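Local coordinates for Ice-binding protein (Flavobacteriaceae bacterium, PDB 5UYT) that probably binds ice and limits the growth of its crystals, as an antifreeze protein built of right-handed beta-helices, at residues G164-L175 with R184-T195; F119-A130 with V146-A157. One frame throughout, in Å; residues are numbered along the deposited sequence.

Contact 1 of 2, residues G164-L175 with R184-T195; sequences GNVVANNAAIVL and RALSTTGAITVT
Ile-173 reaches through the coil interior to the facing wall, where its CD1 lies 3.8 Å from Ala-185 CB and also touches the backbone of Leu-186. With CG1 beside the backbone N (chi1 -56°) and the chain extended beyond it, that methyl is sent to strand 184-187, while the bridge partner Ile-192 is met more loosely, Ile-192 CG1 to Ile-173 CB 4.4 Å. Leu-175, also facing inward, runs beside Val-194, its CD1 3.8 Å from Val-194 CG1; Leu-156 touches it from the preceding coil. The opposite face of strand 184-187 carries a polar pair. Arg-184 runs beside Asn-165, and NH1 donates to Asn-165 OD1 (2.9 Å, 165° at the hydrogen) on a lone pair in the amide plane, with OD1 also in the guanidinium plane. The two flat groups are only 26° apart. A water accepts from Asn-165 ND2 and weakly from NH1, and NH2 holds Ala-10 O, which should fix the guanidinium's rotation. At the bend, Thr-188 OG1 is gripped twice: it donates to Asn-169 OD1 at 2.7 Å and accepts from Asn-170 N at 2.9 Å. Strands 165-168 and 173-175 thus pair in parallel with 184-187 and 192-195, residue over residue, as successive coils of the right-handed beta-helix of ice-binding proteins.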
loop_
_atom_site.group_PDB
_atom_site.type_symbol
_atom_site.label_atom_id
_atom_site.label_comp_id
_atom_site.label_asym_id
_atom_site.label_seq_id
_atom_site.Cartn_x
_atom_site.Cartn_y
_atom_site.Cartn_z
ATOM N N GLY A 164 -10.951 0.824 -15.077
ATOM C CA GLY A 164 -12.018 -0.143 -15.005
ATOM C C GLY A 164 -11.624 -1.590 -14.884
ATOM O O GLY A 164 -10.451 -1.965 -14.932
ATOM N N ASN A 165 -12.651 -2.416 -14.760
ATOM C CA ASN A 165 -12.475 -3.861 -14.728
ATOM C C ASN A 165 -12.324 -4.430 -16.131
ATOM O O ASN A 165 -13.277 -4.408 -16.891
ATOM C CB ASN A 165 -13.698 -4.439 -14.061
ATOM C CG ASN A 165 -13.790 -4.021 -12.623
ATOM O OD1 ASN A 165 -12.835 -4.197 -11.865
ATOM N ND2 ASN A 165 -14.921 -3.438 -12.235
ATOM N N VAL A 166 -11.126 -4.918 -16.478
ATOM C CA VAL A 166 -10.877 -5.424 -17.835
ATOM C C VAL A 166 -11.075 -6.924 -17.745
ATOM O O VAL A 166 -10.270 -7.598 -17.116
ATOM C CB VAL A 166 -9.434 -5.105 -18.319
ATOM C CG1 VAL A 166 -9.177 -5.756 -19.693
ATOM C CG2 VAL A 166 -9.210 -3.590 -18.339
ATOM N N VAL A 167 -12.165 -7.430 -18.333
ATOM C CA VAL A 167 -12.509 -8.844 -18.262
ATOM C C VAL A 167 -12.281 -9.469 -19.636
ATOM O O VAL A 167 -13.060 -9.246 -20.570
ATOM C CB VAL A 167 -13.994 -9.068 -17.854
ATOM C CG1 VAL A 167 -14.350 -10.558 -17.842
ATOM C CG2 VAL A 167 -14.287 -8.430 -16.511
ATOM N N ALA A 168 -11.216 -10.259 -19.755
ATOM C CA ALA A 168 -10.921 -10.929 -21.016
ATOM C C ALA A 168 -11.516 -12.318 -20.951
ATOM O O ALA A 168 -11.177 -13.095 -20.062
ATOM C CB ALA A 168 -9.416 -10.997 -21.251
ATOM N N ASN A 169 -12.421 -12.632 -21.889
ATOM C CA ASN A 169 -13.052 -13.929 -21.921
ATOM C C ASN A 169 -12.293 -14.873 -22.835
ATOM O O ASN A 169 -12.214 -14.635 -24.055
ATOM C CB ASN A 169 -14.496 -13.813 -22.441
ATOM C CG ASN A 169 -15.300 -15.072 -22.212
ATOM O OD1 ASN A 169 -15.160 -15.721 -21.177
ATOM N ND2 ASN A 169 -16.155 -15.433 -23.187
ATOM N N ASN A 170 -11.768 -15.948 -22.251
ATOM C CA ASN A 170 -11.007 -16.959 -22.991
ATOM C C ASN A 170 -9.916 -16.320 -23.836
ATOM O O ASN A 170 -9.734 -16.666 -25.006
ATOM C CB ASN A 170 -11.926 -17.842 -23.837
ATOM C CG ASN A 170 -12.935 -18.574 -22.987
ATOM O OD1 ASN A 170 -14.105 -18.596 -23.309
ATOM N ND2 ASN A 170 -12.486 -19.148 -21.877
ATOM N N ALA A 171 -9.201 -15.373 -23.218
ATOM C CA ALA A 171 -8.059 -14.704 -23.851
ATOM C C ALA A 171 -7.046 -14.217 -22.826
ATOM O O ALA A 171 -7.359 -14.113 -21.637
ATOM C CB ALA A 171 -8.533 -13.525 -24.699
ATOM N N ALA A 172 -5.836 -13.923 -23.299
ATOM C CA ALA A 172 -4.763 -13.399 -22.436
ATOM C C ALA A 172 -4.870 -11.880 -22.263
ATOM O O ALA A 172 -5.611 -11.197 -22.996
ATOM C CB ALA A 172 -3.392 -13.790 -22.999
ATOM N N ILE A 173 -4.149 -11.371 -21.268
ATOM C CA ILE A 173 -4.008 -9.941 -21.051
ATOM C C ILE A 173 -2.524 -9.613 -20.984
ATOM O O ILE A 173 -1.772 -10.273 -20.262
ATOM C CB ILE A 173 -4.699 -9.483 -19.738
ATOM C CG1 ILE A 173 -6.179 -9.902 -19.753
ATOM C CG2 ILE A 173 -4.544 -7.953 -19.557
ATOM C CD1 ILE A 173 -6.922 -9.600 -18.458
ATOM N N VAL A 174 -2.109 -8.591 -21.725
ATOM C CA VAL A 174 -0.713 -8.199 -21.772
ATOM C C VAL A 174 -0.680 -6.687 -21.494
ATOM O O VAL A 174 -1.280 -5.899 -22.251
ATOM C CB VAL A 174 -0.056 -8.504 -23.144
ATOM C CG1 VAL A 174 1.406 -8.049 -23.141
ATOM C CG2 VAL A 174 -0.161 -9.991 -23.514
ATOM N N LEU A 175 0.025 -6.304 -20.427
ATOM C CA LEU A 175 0.142 -4.910 -20.030
ATOM C C LEU A 175 1.596 -4.520 -20.168
ATOM O O LEU A 175 2.449 -5.001 -19.429
ATOM C CB LEU A 175 -0.343 -4.714 -18.580
ATOM C CG LEU A 175 -1.779 -5.170 -18.260
ATOM C CD1 LEU A 175 -2.111 -4.755 -16.834
ATOM C CD2 LEU A 175 -2.804 -4.620 -19.249
ATOM N N ARG A 184 -8.882 -3.511 -12.737
ATOM C CA ARG A 184 -8.457 -4.893 -12.550
ATOM C C ARG A 184 -8.218 -5.517 -13.913
ATOM O O ARG A 184 -8.886 -5.138 -14.900
ATOM C CB ARG A 184 -9.559 -5.693 -11.822
ATOM C CG ARG A 184 -9.815 -5.250 -10.381
ATOM C CD ARG A 184 -11.039 -5.969 -9.804
ATOM N NE ARG A 184 -11.305 -5.554 -8.414
ATOM C CZ ARG A 184 -12.166 -4.594 -8.059
ATOM N NH1 ARG A 184 -12.865 -3.943 -8.980
ATOM N NH2 ARG A 184 -12.334 -4.275 -6.766
ATOM N N ALA A 185 -7.260 -6.447 -13.986
ATOM C CA ALA A 185 -7.119 -7.312 -15.159
ATOM C C ALA A 185 -7.545 -8.711 -14.743
ATOM O O ALA A 185 -6.903 -9.345 -13.898
ATOM C CB ALA A 185 -5.678 -7.296 -15.701
ATOM N N LEU A 186 -8.665 -9.150 -15.311
ATOM C CA LEU A 186 -9.308 -10.412 -14.966
ATOM C C LEU A 186 -9.533 -11.224 -16.236
ATOM O O LEU A 186 -10.147 -10.718 -17.179
ATOM C CB LEU A 186 -10.675 -10.136 -14.315
ATOM C CG LEU A 186 -10.728 -9.149 -13.132
ATOM C CD1 LEU A 186 -12.186 -8.835 -12.805
ATOM C CD2 LEU A 186 -10.006 -9.715 -11.915
ATOM N N SER A 187 -9.062 -12.472 -16.246
ATOM C CA SER A 187 -9.329 -13.404 -17.366
ATOM C C SER A 187 -10.106 -14.644 -16.919
ATOM O O SER A 187 -9.782 -15.255 -15.893
ATOM C CB SER A 187 -8.028 -13.846 -18.043
ATOM O OG SER A 187 -8.288 -14.872 -19.035
ATOM N N THR A 188 -11.102 -15.047 -17.718
ATOM C CA THR A 188 -11.885 -16.270 -17.458
ATOM C C THR A 188 -11.135 -17.544 -17.843
ATOM O O THR A 188 -11.576 -18.630 -17.505
ATOM C CB THR A 188 -13.228 -16.270 -18.212
ATOM O OG1 THR A 188 -12.966 -16.131 -19.608
ATOM C CG2 THR A 188 -14.103 -15.115 -17.754
ATOM N N THR A 189 -10.056 -17.388 -18.614
ATOM C CA THR A 189 -8.911 -18.324 -18.742
ATOM C C THR A 189 -8.007 -17.709 -19.811
ATOM O O THR A 189 -8.498 -17.214 -20.849
ATOM C CB THR A 189 -9.187 -19.881 -19.005
ATOM O OG1 THR A 189 -8.695 -20.299 -20.283
ATOM C CG2 THR A 189 -10.596 -20.346 -18.785
ATOM N N GLY A 190 -6.705 -17.718 -19.532
ATOM C CA GLY A 190 -5.683 -17.075 -20.346
ATOM C C GLY A 190 -4.589 -16.495 -19.464
ATOM O O GLY A 190 -4.846 -16.114 -18.311
ATOM N N ALA A 191 -3.368 -16.384 -19.997
ATOM C CA ALA A 191 -2.232 -15.845 -19.219
ATOM C C ALA A 191 -2.359 -14.338 -18.950
ATOM O O ALA A 191 -3.062 -13.623 -19.676
ATOM C CB ALA A 191 -0.921 -16.144 -19.935
ATOM N N ILE A 192 -1.705 -13.860 -17.889
ATOM C CA ILE A 192 -1.590 -12.420 -17.657
ATOM C C ILE A 192 -0.100 -12.087 -17.610
ATOM O O ILE A 192 0.642 -12.670 -16.824
ATOM C CB ILE A 192 -2.294 -11.985 -16.344
ATOM C CG1 ILE A 192 -3.802 -12.271 -16.448
ATOM C CG2 ILE A 192 -2.004 -10.501 -16.043
ATOM C CD1 ILE A 192 -4.587 -12.124 -15.152
ATOM N N THR A 193 0.333 -11.139 -18.437
ATOM C CA THR A 193 1.744 -10.770 -18.512
ATOM C C THR A 193 1.838 -9.272 -18.283
ATOM O O THR A 193 1.226 -8.488 -19.029
ATOM C CB THR A 193 2.304 -11.104 -19.913
ATOM O OG1 THR A 193 2.100 -12.489 -20.181
ATOM C CG2 THR A 193 3.810 -10.792 -20.004
ATOM N N VAL A 194 2.556 -8.854 -17.237
ATOM C CA VAL A 194 2.708 -7.431 -16.971
ATOM C C VAL A 194 4.195 -7.067 -16.891
ATOM O O VAL A 194 5.006 -7.863 -16.453
ATOM C CB VAL A 194 1.945 -6.985 -15.689
ATOM C CG1 VAL A 194 0.469 -7.350 -15.803
ATOM C CG2 VAL A 194 2.569 -7.578 -14.409
ATOM N N THR A 195 4.554 -5.873 -17.327
ATOM C CA THR A 195 5.960 -5.467 -17.291
ATOM C C THR A 195 6.018 -4.007 -16.828
ATOM O O THR A 195 5.572 -3.104 -17.541
ATOM C CB THR A 195 6.669 -5.699 -18.666
ATOM O OG1 THR A 195 6.006 -4.937 -19.669
ATOM C CG2 THR A 195 6.571 -7.149 -19.105
HETATM O O HOH W 1 -15.643 -2.661 -9.515
HETATM O O HOH W 2 -0.482 -12.766 -21.202
#

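Contact 2 of 2, residues F119-A130 with V146-A157; sequences FIFKIQGALSSA and VFWKVEGLVDLA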
loop_
_atom_site.group_PDB
_atom_site.type_symbol
_atom_site.label_atom_id
_atom_site.label_comp_id
_atom_site.label_asym_id
_atom_site.label_seq_id
_atom_site.Cartn_x
_atom_site.Cartn_y
_atom_site.Cartn_z
ATOM N N PHE A 119 -20.463 2.328 -16.965
ATOM C CA PHE A 119 -19.946 2.315 -18.332
ATOM C C PHE A 119 -19.543 0.872 -18.638
ATOM O O PHE A 119 -18.631 0.357 -18.017
ATOM C CB PHE A 119 -18.716 3.240 -18.423
ATOM C CG PHE A 119 -18.988 4.667 -18.005
ATOM C CD1 PHE A 119 -19.203 5.658 -18.964
ATOM C CD2 PHE A 119 -19.000 5.027 -16.648
ATOM C CE1 PHE A 119 -19.451 6.977 -18.580
ATOM C CE2 PHE A 119 -19.249 6.351 -16.262
ATOM C CZ PHE A 119 -19.470 7.324 -17.234
ATOM N N ILE A 120 -20.255 0.198 -19.534
ATOM C CA ILE A 120 -19.913 -1.182 -19.912
ATOM C C ILE A 120 -19.585 -1.205 -21.414
ATOM O O ILE A 120 -20.354 -0.695 -22.242
ATOM C CB ILE A 120 -21.072 -2.187 -19.599
ATOM C CG1 ILE A 120 -21.299 -2.325 -18.085
ATOM C CG2 ILE A 120 -20.824 -3.552 -20.256
ATOM C CD1 ILE A 120 -22.635 -2.964 -17.712
ATOM N N PHE A 121 -18.427 -1.767 -21.749
ATOM C CA PHE A 121 -18.004 -1.888 -23.134
ATOM C C PHE A 121 -17.999 -3.354 -23.523
ATOM O O PHE A 121 -17.312 -4.172 -22.903
ATOM C CB PHE A 121 -16.630 -1.259 -23.322
ATOM C CG PHE A 121 -16.628 0.211 -23.052
ATOM C CD1 PHE A 121 -16.938 1.103 -24.068
ATOM C CD2 PHE A 121 -16.330 0.709 -21.780
ATOM C CE1 PHE A 121 -16.942 2.475 -23.829
ATOM C CE2 PHE A 121 -16.335 2.079 -21.529
ATOM C CZ PHE A 121 -16.654 2.962 -22.564
ATOM N N LYS A 122 -18.825 -3.680 -24.508
ATOM C CA LYS A 122 -18.915 -5.034 -25.040
ATOM C C LYS A 122 -18.065 -5.114 -26.302
ATOM O O LYS A 122 -18.473 -4.659 -27.377
ATOM C CB LYS A 122 -20.374 -5.399 -25.300
ATOM C CG LYS A 122 -21.198 -5.365 -24.024
ATOM C CD LYS A 122 -22.663 -5.668 -24.267
ATOM C CE LYS A 122 -22.980 -7.152 -24.144
ATOM N NZ LYS A 122 -24.422 -7.383 -24.449
ATOM N N ILE A 123 -16.864 -5.669 -26.157
ATOM C CA ILE A 123 -15.921 -5.732 -27.277
ATOM C C ILE A 123 -15.901 -7.140 -27.886
ATOM O O ILE A 123 -15.363 -8.067 -27.279
ATOM C CB ILE A 123 -14.481 -5.331 -26.853
ATOM C CG1 ILE A 123 -14.416 -3.994 -26.042
ATOM C CG2 ILE A 123 -13.543 -5.355 -28.058
ATOM C CD1 ILE A 123 -15.100 -2.803 -26.708
ATOM N N GLN A 124 -16.488 -7.298 -29.079
ATOM C CA GLN A 124 -16.639 -8.625 -29.697
ATOM C C GLN A 124 -15.429 -8.937 -30.571
ATOM O O GLN A 124 -15.531 -9.065 -31.798
ATOM C CB GLN A 124 -17.941 -8.721 -30.513
ATOM C CG GLN A 124 -19.145 -8.160 -29.771
ATOM C CD GLN A 124 -19.399 -8.897 -28.479
ATOM O OE1 GLN A 124 -19.202 -8.364 -27.392
ATOM N NE2 GLN A 124 -19.818 -10.148 -28.601
ATOM N N GLY A 125 -14.283 -9.053 -29.916
ATOM C CA GLY A 125 -13.009 -9.159 -30.590
ATOM C C GLY A 125 -11.954 -8.731 -29.607
ATOM O O GLY A 125 -12.240 -8.584 -28.417
ATOM N N ALA A 126 -10.732 -8.537 -30.092
ATOM C CA ALA A 126 -9.620 -8.130 -29.224
ATOM C C ALA A 126 -9.709 -6.631 -28.884
ATOM O O ALA A 126 -10.431 -5.864 -29.550
ATOM C CB ALA A 126 -8.289 -8.461 -29.888
ATOM N N LEU A 127 -8.991 -6.221 -27.841
ATOM C CA LEU A 127 -8.887 -4.810 -27.490
ATOM C C LEU A 127 -7.408 -4.444 -27.362
ATOM O O LEU A 127 -6.693 -5.069 -26.598
ATOM C CB LEU A 127 -9.642 -4.521 -26.199
ATOM C CG LEU A 127 -9.513 -3.115 -25.599
ATOM C CD1 LEU A 127 -10.218 -2.064 -26.458
ATOM C CD2 LEU A 127 -10.050 -3.113 -24.170
ATOM N N SER A 128 -6.964 -3.462 -28.140
ATOM C CA SER A 128 -5.574 -3.001 -28.134
ATOM C C SER A 128 -5.579 -1.520 -27.876
ATOM O O SER A 128 -6.574 -0.852 -28.165
ATOM C CB SER A 128 -4.929 -3.228 -29.498
ATOM O OG SER A 128 -4.655 -4.597 -29.658
ATOM N N SER A 129 -4.496 -0.994 -27.323
ATOM C CA SER A 129 -4.335 0.463 -27.280
ATOM C C SER A 129 -3.026 0.838 -27.970
ATOM O O SER A 129 -2.108 -0.001 -28.081
ATOM C CB SER A 129 -4.319 0.977 -25.834
ATOM O OG SER A 129 -3.168 0.489 -25.132
ATOM N N ALA A 130 -2.961 2.087 -28.424
ATOM C CA ALA A 130 -1.730 2.700 -28.919
ATOM C C ALA A 130 -0.921 3.225 -27.740
ATOM O O ALA A 130 -1.489 3.482 -26.669
ATOM C CB ALA A 130 -2.073 3.837 -29.880
ATOM N N VAL A 146 -16.678 1.070 -14.226
ATOM C CA VAL A 146 -16.280 0.839 -15.633
ATOM C C VAL A 146 -15.900 -0.628 -15.870
ATOM O O VAL A 146 -15.131 -1.221 -15.100
ATOM C CB VAL A 146 -15.113 1.765 -16.053
ATOM C CG1 VAL A 146 -14.698 1.473 -17.486
ATOM C CG2 VAL A 146 -15.512 3.234 -15.842
ATOM N N PHE A 147 -16.457 -1.217 -16.935
ATOM C CA PHE A 147 -16.211 -2.618 -17.266
ATOM C C PHE A 147 -15.916 -2.749 -18.752
ATOM O O PHE A 147 -16.570 -2.090 -19.586
ATOM C CB PHE A 147 -17.459 -3.468 -16.963
ATOM C CG PHE A 147 -17.866 -3.471 -15.504
ATOM C CD1 PHE A 147 -17.509 -4.532 -14.676
ATOM C CD2 PHE A 147 -18.624 -2.431 -14.969
ATOM C CE1 PHE A 147 -17.874 -4.537 -13.329
ATOM C CE2 PHE A 147 -18.998 -2.431 -13.629
ATOM C CZ PHE A 147 -18.627 -3.489 -12.803
ATOM N N TRP A 148 -14.978 -3.634 -19.079
ATOM C CA TRP A 148 -14.686 -3.996 -20.472
ATOM C C TRP A 148 -14.843 -5.506 -20.604
ATOM O O TRP A 148 -14.085 -6.264 -19.985
ATOM C CB TRP A 148 -13.251 -3.565 -20.860
ATOM C CG TRP A 148 -12.934 -2.110 -20.568
ATOM C CD1 TRP A 148 -12.561 -1.581 -19.358
ATOM C CD2 TRP A 148 -12.883 -1.026 -21.508
ATOM N NE1 TRP A 148 -12.337 -0.226 -19.479
ATOM C CE2 TRP A 148 -12.513 0.140 -20.786
ATOM C CE3 TRP A 148 -13.119 -0.923 -22.891
ATOM C CZ2 TRP A 148 -12.369 1.400 -21.400
ATOM C CZ3 TRP A 148 -12.984 0.329 -23.503
ATOM C CH2 TRP A 148 -12.623 1.478 -22.751
ATOM N N LYS A 149 -15.860 -5.948 -21.351
ATOM C CA LYS A 149 -16.049 -7.372 -21.606
ATOM C C LYS A 149 -15.448 -7.695 -22.967
ATOM O O LYS A 149 -16.067 -7.430 -24.013
ATOM C CB LYS A 149 -17.534 -7.710 -21.578
ATOM C CG LYS A 149 -17.829 -9.192 -21.776
ATOM C CD LYS A 149 -19.241 -9.430 -22.315
ATOM C CE LYS A 149 -19.451 -8.880 -23.730
ATOM N NZ LYS A 149 -18.357 -9.155 -24.720
ATOM N N VAL A 150 -14.247 -8.273 -22.953
ATOM C CA VAL A 150 -13.443 -8.410 -24.177
ATOM C C VAL A 150 -13.357 -9.860 -24.671
ATOM O O VAL A 150 -12.799 -10.726 -23.975
ATOM C CB VAL A 150 -12.008 -7.838 -24.010
ATOM C CG1 VAL A 150 -11.292 -7.806 -25.367
ATOM C CG2 VAL A 150 -12.038 -6.432 -23.394
ATOM N N GLU A 151 -13.877 -10.109 -25.876
ATOM C CA GLU A 151 -13.849 -11.459 -26.474
ATOM C C GLU A 151 -12.592 -11.633 -27.317
ATOM O O GLU A 151 -12.668 -11.892 -28.536
ATOM C CB GLU A 151 -15.083 -11.714 -27.354
ATOM C CG GLU A 151 -16.422 -11.408 -26.702
ATOM C CD GLU A 151 -16.701 -12.259 -25.482
ATOM O OE1 GLU A 151 -16.169 -13.388 -25.406
ATOM O OE2 GLU A 151 -17.453 -11.779 -24.605
ATOM N N GLY A 152 -11.437 -11.481 -26.682
ATOM C CA GLY A 152 -10.171 -11.611 -27.400
ATOM C C GLY A 152 -9.020 -11.018 -26.612
ATOM O O GLY A 152 -9.212 -10.493 -25.506
ATOM N N LEU A 153 -7.822 -11.096 -27.188
ATOM C CA LEU A 153 -6.605 -10.604 -26.500
ATOM C C LEU A 153 -6.714 -9.131 -26.056
ATOM O O LEU A 153 -7.094 -8.270 -26.861
ATOM C CB LEU A 153 -5.390 -10.780 -27.434
ATOM C CG LEU A 153 -4.069 -10.125 -27.005
ATOM C CD1 LEU A 153 -3.471 -10.851 -25.809
ATOM C CD2 LEU A 153 -3.072 -10.076 -28.163
ATOM N N VAL A 154 -6.385 -8.854 -24.787
ATOM C CA VAL A 154 -6.267 -7.489 -24.293
ATOM C C VAL A 154 -4.776 -7.153 -24.321
ATOM O O VAL A 154 -3.976 -7.819 -23.655
ATOM C CB VAL A 154 -6.838 -7.316 -22.867
ATOM C CG1 VAL A 154 -6.617 -5.882 -22.381
ATOM C CG2 VAL A 154 -8.322 -7.649 -22.841
ATOM N N ASP A 155 -4.397 -6.154 -25.119
ATOM C CA ASP A 155 -2.981 -5.738 -25.171
ATOM C C ASP A 155 -2.886 -4.223 -25.062
ATOM O O ASP A 155 -3.266 -3.497 -26.000
ATOM C CB ASP A 155 -2.301 -6.235 -26.459
ATOM C CG ASP A 155 -0.778 -6.183 -26.362
ATOM O OD1 ASP A 155 -0.238 -5.090 -26.086
ATOM O OD2 ASP A 155 -0.122 -7.222 -26.590
ATOM N N LEU A 156 -2.410 -3.750 -23.915
ATOM C CA LEU A 156 -2.289 -2.319 -23.701
ATOM C C LEU A 156 -0.855 -1.871 -23.887
ATOM O O LEU A 156 0.052 -2.378 -23.210
ATOM C CB LEU A 156 -2.857 -1.911 -22.325
ATOM C CG LEU A 156 -4.304 -2.391 -22.109
ATOM C CD1 LEU A 156 -4.826 -1.789 -20.810
ATOM C CD2 LEU A 156 -5.222 -1.988 -23.263
ATOM N N ALA A 157 -0.668 -0.907 -24.804
ATOM C CA ALA A 157 0.647 -0.426 -25.215
ATOM C C ALA A 157 1.316 0.386 -24.133
ATOM O O ALA A 157 0.666 0.808 -23.165
ATOM C CB ALA A 157 0.528 0.417 -26.477
HETATM O O HOH W 3 -1.233 -2.865 -27.913
#
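Phe-121 and Trp-148 run alongside each other from neighbouring parallel strands. Their rings form an offset stack, with the Phe-121 centroid 4.2 Å from that of the Trp-148 six-membered ring and the planes 14° apart. The overlap is shifted toward the rims, and Phe-121 CB also rests on Trp-148 CE3 at 3.6 Å. Leu-127 comes from the facing strand at about a right angle to both Trp-148 and Val-150: its CD2 approaches Trp-148 CE3 obliquely at 4.0 Å, while its CB meets Val-150 CG1 at 3.8 Å. Trp-148 NE1 is bonded to Lys-163 O. A leucine in place of Trp-148 would probably leave one Phe-121 face without its stacking partner, strip Lys-163 O of its donor and open a gap beside Leu-127. These side chains fill the interior of two adjacent coils of the right-handed beta-helix, each coil giving one of these strands to each of two walls, with strand 106-110 of the third side packing on Phe-121 and Trp-148. The reverse face of strands 119-123 and 146-150 lies under helix 55-73. Lys-149 leaves with CG anti to the backbone N (chi1 -178°) and bends twice further out, laying CE against Lys-122 CB and bringing NZ to Gln-124 OE1 at 2.9 Å, tilted 21° from the amide plane. NZ also forms a salt bridge with Glu-151 OE2 (2.8 Å) through that oxygen's anti lone pair, and Tyr-68 OH is a further partner of OE2. Lys-122 bends at chi3 and leads away, its NZ bonded to the carbonyls of Asn-72 and Ala-74. Beyond, Ser-129 OG takes the N-H of Ala-157 at 2.9 Å and is also bonded to Thr-160 OG1.

How the contacts relate
Contacts 1 and 2 join two successive pairs of coils in one beta-helical stack, and the step between them is made by strands 146-150 and 165-168, where Asn-165 N lies 2.8 Å from Val-146 O, probably hydrogen-bonded, and by strand 154-156 beside 173-175 on a second wall. Both contacts are partly buried, with filled interiors and more exposed turns and outer residues such as Val-174, Thr-193 and Asp-155. Contact 1 fills its interior with aliphatic groups; contact 2 adds aromatic rings to its aliphatic groups. Both set apolar side chains against helix 55-73, Val-167 and Leu-186 in contact 1, Ile-120 and Phe-147 in contact 2, which adds buried Lys-149. A side-chain hydrogen bond from Asn-169 to Glu-151 crosses the intervening step.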